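Local coordinates for protein SYE1 (Shewanella oneidensis, PDB 4AWT) that binds FMN as its flavin cofactor and, as an Old Yellow Enzyme-type oxidoreductase, probably uses NADH or NADPH to reduce carbon-carbon double bonds, at residues 101-106 with 185-190; 105-110 with 127-132. The protein carries 1 engineered substitution. One frame throughout, in Å; residues are numbered along the deposited sequence. Where two conformers were deposited one is given.

Contacts 1 and 2 start from the same loop after strand 96-102, share Gly105 and Arg106, and have centres about 11 Å apart. Contact 1 joins that loop to the start of helix 187-192, close to the flavin: the side chain of Trp102 lies about 4 Å from FMN. Contact 2 takes the same loop outward to strand 130-133, where the side chain of Val107 is about 11 Å from FMN. The two also meet directly, Tyr186 CE1 packing on Val107 CG1 at 3.7 Å. Octyl glucoside lies against contact 1, with the side chain of Val107 about 7 Å away from it and Phe132 of contact 2 touching it.

Contact 1: residues 101-106 with 185-190; sequences LWHVGR and GYLINQ. With BOG (octyl beta-D-glucopyranoside), chain D.
Residues 101-106 and 185-190 form a buried, mixed polar and aromatic contact in which the loop leaving barrel strand 96-102 meets the loop and helix that follow strand 177-181. Trp102 and Tyr186 make an edge-to-face pair with planes at 88°: the indole edge is directed at the phenol face, and NE1 comes 3.4 Å from Tyr186 CD2. Val104 CB packs against Tyr186 CD1. Beyond the ring, Tyr186 OH shares hydrogen bonds with Tyr68 and with O4 of octyl glucoside, the latter 2.7 Å long.

The backbones are tied by Leu187 N to His103 O, 3.0 Å and nearly straight. With CG of Leu187 anti to the backbone N (chi1 -178°), its CD2 methyl reaches over the His103 face in a CH-pi contact, 3.7 Å from the ring centroid. The imidazole is held at its edge by Gly105 N, which donates to ND1 in the ring plane.

Gln190 uses both ends of its amide. NE2 donates to Val104 O at 3.0 Å, from above that carbonyl's plane, and to Gly185 O at 2.8 Å; OE1 accepts Arg106 N at 3.0 Å and also bonds Ser120. This grip fixes the amide's rotation; the Arg106 guanidinium plane is turned 25° from the Gln190 amide plane, with NH1 hydrogen-bonded to Leu124 O. A CB on Gly105 would collide with Gln190 OE1 and Leu187 CD1. The contact sits at the C-terminal end of the TIM barrel, where Trp102 borders Thr26 and Gly58 of the FMN site.

Contact 2: residues 105-110 with 127-132; sequences GRVTHP and ENVKVF
Thr108 and Val131 bring the two backbones closest, their CA atoms 6.0 Å apart, with no hydrogen bond joining 105-110 to 127-132. The first is an irregular loop containing an inverse gamma turn centred on Val107; the second leads into strand 130-133 of the antiparallel beta hairpin formed with strand 141-144, a small sheet separate from the TIM barrel, inserted between strands 96-102 and 177-181. Side-chain packing therefore carries the contact.

Val107 directs one methyl at two valines of the other segment. Its CG1, anti to the backbone N (chi1 -177°), lies 3.7 Å from Val131 CG1 and 4.0 Å from Val129 CG1. The Val107 and Val129 side chains cross at about a right angle. Val131 branches across the loop: CG1 also approaches the backbone O of Val107, while CG2 faces the Thr108-His109 peptide. An alanine in place of Val131 would probably strip that peptide of its methyl neighbour and leave Val107 CG1 with Val129 CG1 as its remaining valine partner here, opening a gap between loop and hairpin. Thr108 turns its side chain away from the strand, and its OG1 is hydrogen-bonded to Lys66 O. At the far end of this apolar patch, Val131 CG2 rests 4.0 Å from His109 CB.

Contact 1: residues 101-106 with 185-190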
# COMPACT_ATOMS: atom_id res chain seq x y z
N LEU A 101 4.53 1.80 4.12
CA LEU A 101 5.71 1.05 4.53
C LEU A 101 5.63 -0.37 4.01
O LEU A 101 4.65 -1.08 4.29
CB LEU A 101 5.83 1.06 6.04
CG LEU A 101 5.82 2.43 6.71
CD1 LEU A 101 6.05 2.27 8.21
CD2 LEU A 101 6.85 3.37 6.11
N TRP A 102 6.67 -0.79 3.30
CA TRP A 102 6.62 -2.03 2.52
C TRP A 102 7.70 -3.02 2.96
O TRP A 102 8.89 -2.68 3.02
CB TRP A 102 6.83 -1.73 1.04
CG TRP A 102 6.21 -2.68 0.08
CD1 TRP A 102 5.39 -3.74 0.28
CD2 TRP A 102 6.36 -2.55 -1.34
NE1 TRP A 102 5.00 -4.27 -0.93
CE2 TRP A 102 5.56 -3.54 -1.93
CE3 TRP A 102 7.05 -1.65 -2.16
CZ2 TRP A 102 5.45 -3.66 -3.32
CZ3 TRP A 102 6.91 -1.78 -3.53
CH2 TRP A 102 6.15 -2.74 -4.07
N HIS A 103 7.28 -4.27 3.12
CA HIS A 103 8.19 -5.42 3.11
C HIS A 103 7.51 -6.48 2.26
O HIS A 103 6.41 -6.93 2.58
CB HIS A 103 8.52 -5.97 4.50
CG HIS A 103 9.70 -6.90 4.51
ND1 HIS A 103 9.83 -7.92 3.67
CD2 HIS A 103 10.80 -6.83 5.29
CE1 HIS A 103 10.98 -8.51 3.94
NE2 HIS A 103 11.60 -7.87 4.92
N VAL A 104 8.16 -6.85 1.16
CA VAL A 104 7.58 -7.78 0.22
C VAL A 104 7.70 -9.24 0.60
O VAL A 104 7.05 -10.10 -0.03
CB VAL A 104 8.19 -7.59 -1.18
CG1 VAL A 104 7.95 -6.17 -1.69
CG2 VAL A 104 9.68 -7.98 -1.18
N GLY A 105 8.51 -9.59 1.55
CA GLY A 105 8.76 -10.97 1.93
C GLY A 105 9.24 -11.73 0.74
O GLY A 105 10.21 -11.37 0.07
N ARG A 106 8.54 -12.84 0.42
CA ARG A 106 8.97 -13.73 -0.64
C ARG A 106 8.70 -13.24 -2.03
O ARG A 106 9.12 -13.89 -3.00
CB ARG A 106 8.29 -15.11 -0.48
CG ARG A 106 6.82 -15.07 -0.84
CD ARG A 106 6.13 -16.36 -0.45
NE ARG A 106 4.72 -16.28 -0.73
CZ ARG A 106 3.88 -17.28 -0.59
NH1 ARG A 106 4.26 -18.45 -0.14
NH2 ARG A 106 2.58 -17.06 -0.88
N GLY A 185 -0.31 -10.07 -0.90
CA GLY A 185 0.61 -11.18 -0.91
C GLY A 185 1.98 -10.89 -0.35
O GLY A 185 2.86 -11.76 -0.47
N TYR A 186 2.19 -9.74 0.27
CA TYR A 186 3.51 -9.35 0.78
C TYR A 186 3.73 -9.93 2.17
O TYR A 186 3.05 -10.83 2.60
CB TYR A 186 3.70 -7.85 0.58
CG TYR A 186 3.67 -7.51 -0.90
CD1 TYR A 186 4.63 -8.01 -1.77
CD2 TYR A 186 2.69 -6.68 -1.41
CE1 TYR A 186 4.61 -7.71 -3.11
CE2 TYR A 186 2.66 -6.37 -2.75
CZ TYR A 186 3.60 -6.87 -3.62
OH TYR A 186 3.52 -6.55 -4.93
N LEU A 187 4.81 -9.50 2.87
CA LEU A 187 5.30 -10.27 4.00
C LEU A 187 4.26 -10.52 5.05
O LEU A 187 4.06 -11.67 5.49
CB LEU A 187 6.50 -9.57 4.66
CG LEU A 187 7.09 -10.37 5.82
CD1 LEU A 187 7.66 -11.71 5.42
CD2 LEU A 187 8.14 -9.52 6.53
N ILE A 188 3.60 -9.47 5.53
CA ILE A 188 2.63 -9.69 6.61
C ILE A 188 1.51 -10.60 6.13
O ILE A 188 1.02 -11.47 6.87
CB ILE A 188 2.15 -8.37 7.21
CG1 ILE A 188 3.36 -7.60 7.79
CG2 ILE A 188 1.09 -8.61 8.27
CD1 ILE A 188 3.04 -6.25 8.24
N ASN A 189 1.08 -10.41 4.88
CA ASN A 189 0.05 -11.25 4.30
C ASN A 189 0.47 -12.71 4.22
O ASN A 189 -0.39 -13.60 4.30
CB ASN A 189 -0.34 -10.62 2.97
CG ASN A 189 -1.63 -11.03 2.32
OD1 ASN A 189 -2.03 -10.37 1.35
ND2 ASN A 189 -2.32 -12.03 2.84
N GLN A 190 1.77 -12.98 4.06
CA GLN A 190 2.31 -14.33 4.06
C GLN A 190 2.20 -15.01 5.44
O GLN A 190 2.27 -16.23 5.49
CB GLN A 190 3.76 -14.32 3.60
CG GLN A 190 3.92 -13.94 2.12
CD GLN A 190 5.23 -13.31 1.77
OE1 GLN A 190 6.30 -13.68 2.29
NE2 GLN A 190 5.21 -12.34 0.89
C1 BOG D . 3.03 -5.10 -9.51
O1 BOG D . 2.87 -5.07 -10.91
C2 BOG D . 3.53 -3.80 -8.97
O2 BOG D . 4.84 -3.51 -9.43
C3 BOG D . 3.60 -3.78 -7.44
O3 BOG D . 3.85 -2.49 -6.97
C4 BOG D . 2.21 -4.18 -6.91
O4 BOG D . 2.27 -4.25 -5.52
C5 BOG D . 1.71 -5.49 -7.51
O5 BOG D . 1.70 -5.30 -8.92
C6 BOG D . 0.33 -5.85 -7.03
O6 BOG D . 0.05 -7.11 -7.60
C1' BOG D . 2.96 -6.33 -11.53
C2' BOG D . 2.97 -6.29 -13.06
C3' BOG D . 1.92 -5.41 -13.66
C4' BOG D . 1.53 -5.53 -15.13
C5' BOG D . 1.80 -4.18 -15.80
C6' BOG D . 2.98 -4.29 -16.77
C7' BOG D . 3.25 -2.91 -17.41
C8' BOG D . 3.99 -3.20 -18.72
O HOH W 1 4.07 -6.89 4.21
O HOH W 2 2.96 -14.25 -1.73

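Contact 2: residues 105-110 with 127-132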
# COMPACT_ATOMS: atom_id res chain seq x y z
N GLY A 105 8.51 -9.59 1.55
CA GLY A 105 8.76 -10.97 1.93
C GLY A 105 9.24 -11.73 0.74
O GLY A 105 10.21 -11.37 0.07
N ARG A 106 8.54 -12.84 0.42
CA ARG A 106 8.97 -13.73 -0.64
C ARG A 106 8.70 -13.24 -2.03
O ARG A 106 9.12 -13.89 -3.00
CB ARG A 106 8.29 -15.11 -0.48
CG ARG A 106 6.82 -15.07 -0.84
CD ARG A 106 6.13 -16.36 -0.45
NE ARG A 106 4.72 -16.28 -0.73
CZ ARG A 106 3.88 -17.28 -0.59
NH1 ARG A 106 4.26 -18.45 -0.14
NH2 ARG A 106 2.58 -17.06 -0.88
N VAL A 107 7.99 -12.11 -2.19
CA VAL A 107 7.65 -11.62 -3.54
C VAL A 107 8.76 -10.68 -3.98
O VAL A 107 8.66 -9.46 -3.97
CB VAL A 107 6.27 -10.98 -3.57
CG1 VAL A 107 5.94 -10.56 -4.98
CG2 VAL A 107 5.21 -11.93 -3.03
N THR A 108 9.89 -11.30 -4.33
CA THR A 108 11.09 -10.60 -4.76
C THR A 108 12.00 -11.62 -5.43
O THR A 108 11.71 -12.80 -5.60
CB THR A 108 11.74 -9.86 -3.61
OG1 THR A 108 12.73 -8.98 -4.16
CG2 THR A 108 12.35 -10.79 -2.57
N HIS A 109 13.14 -11.10 -5.85
CA HIS A 109 14.20 -11.85 -6.48
C HIS A 109 15.49 -11.40 -5.83
O HIS A 109 15.61 -10.21 -5.52
CB HIS A 109 14.21 -11.57 -7.98
CG HIS A 109 15.17 -12.37 -8.73
ND1 HIS A 109 16.45 -12.10 -8.86
CD2 HIS A 109 15.01 -13.49 -9.47
CE1 HIS A 109 17.12 -12.97 -9.54
NE2 HIS A 109 16.24 -13.86 -9.97
N PRO A 110 16.47 -12.27 -5.64
CA PRO A 110 17.76 -11.87 -5.05
C PRO A 110 18.37 -10.63 -5.66
O PRO A 110 19.05 -9.86 -4.96
CB PRO A 110 18.63 -13.15 -5.23
CG PRO A 110 17.59 -14.21 -5.06
CD PRO A 110 16.42 -13.73 -5.88
N GLU A 127 3.45 -19.02 -5.96
CA GLU A 127 3.28 -19.70 -7.22
C GLU A 127 2.72 -18.77 -8.28
O GLU A 127 1.83 -17.98 -8.03
CB GLU A 127 2.39 -20.94 -6.98
CG GLU A 127 3.03 -22.00 -6.11
CD GLU A 127 4.30 -22.67 -6.53
OE1 GLU A 127 4.70 -22.52 -7.71
OE2 GLU A 127 4.96 -23.38 -5.73
N ASN A 128 3.26 -18.86 -9.46
CA ASN A 128 2.77 -18.09 -10.62
C ASN A 128 2.85 -16.61 -10.39
O ASN A 128 1.89 -15.85 -10.72
CB ASN A 128 1.37 -18.54 -11.02
CG ASN A 128 1.29 -19.99 -11.42
OD1 ASN A 128 2.04 -20.41 -12.31
ND2 ASN A 128 0.38 -20.70 -10.73
N VAL A 129 4.00 -16.17 -9.84
CA VAL A 129 4.25 -14.77 -9.55
C VAL A 129 5.57 -14.36 -10.14
O VAL A 129 6.56 -15.07 -10.02
CB VAL A 129 4.24 -14.52 -8.03
CG1 VAL A 129 4.51 -13.06 -7.70
CG2 VAL A 129 2.86 -14.94 -7.44
N LYS A 130 5.57 -13.15 -10.72
CA LYS A 130 6.79 -12.53 -11.23
C LYS A 130 6.95 -11.14 -10.56
O LYS A 130 5.97 -10.47 -10.24
CB LYS A 130 6.78 -12.39 -12.73
CG LYS A 130 6.72 -13.75 -13.44
CD LYS A 130 6.86 -13.67 -14.95
CE LYS A 130 6.73 -15.08 -15.56
NZ LYS A 130 6.73 -15.00 -17.06
N VAL A 131 8.19 -10.76 -10.44
CA VAL A 131 8.60 -9.40 -10.13
C VAL A 131 9.45 -8.89 -11.29
O VAL A 131 9.51 -9.52 -12.34
CB VAL A 131 9.30 -9.27 -8.77
CG1 VAL A 131 8.34 -9.71 -7.66
CG2 VAL A 131 10.58 -10.04 -8.73
N PHE A 132 10.07 -7.72 -11.13
CA PHE A 132 10.97 -7.26 -12.16
C PHE A 132 12.24 -6.73 -11.48
O PHE A 132 12.22 -6.24 -10.35
CB PHE A 132 10.36 -6.27 -13.14
CG PHE A 132 9.78 -4.99 -12.52
CD1 PHE A 132 10.59 -3.94 -12.16
CD2 PHE A 132 8.42 -4.88 -12.32
CE1 PHE A 132 10.05 -2.77 -11.62
CE2 PHE A 132 7.89 -3.73 -11.81
CZ PHE A 132 8.68 -2.67 -11.45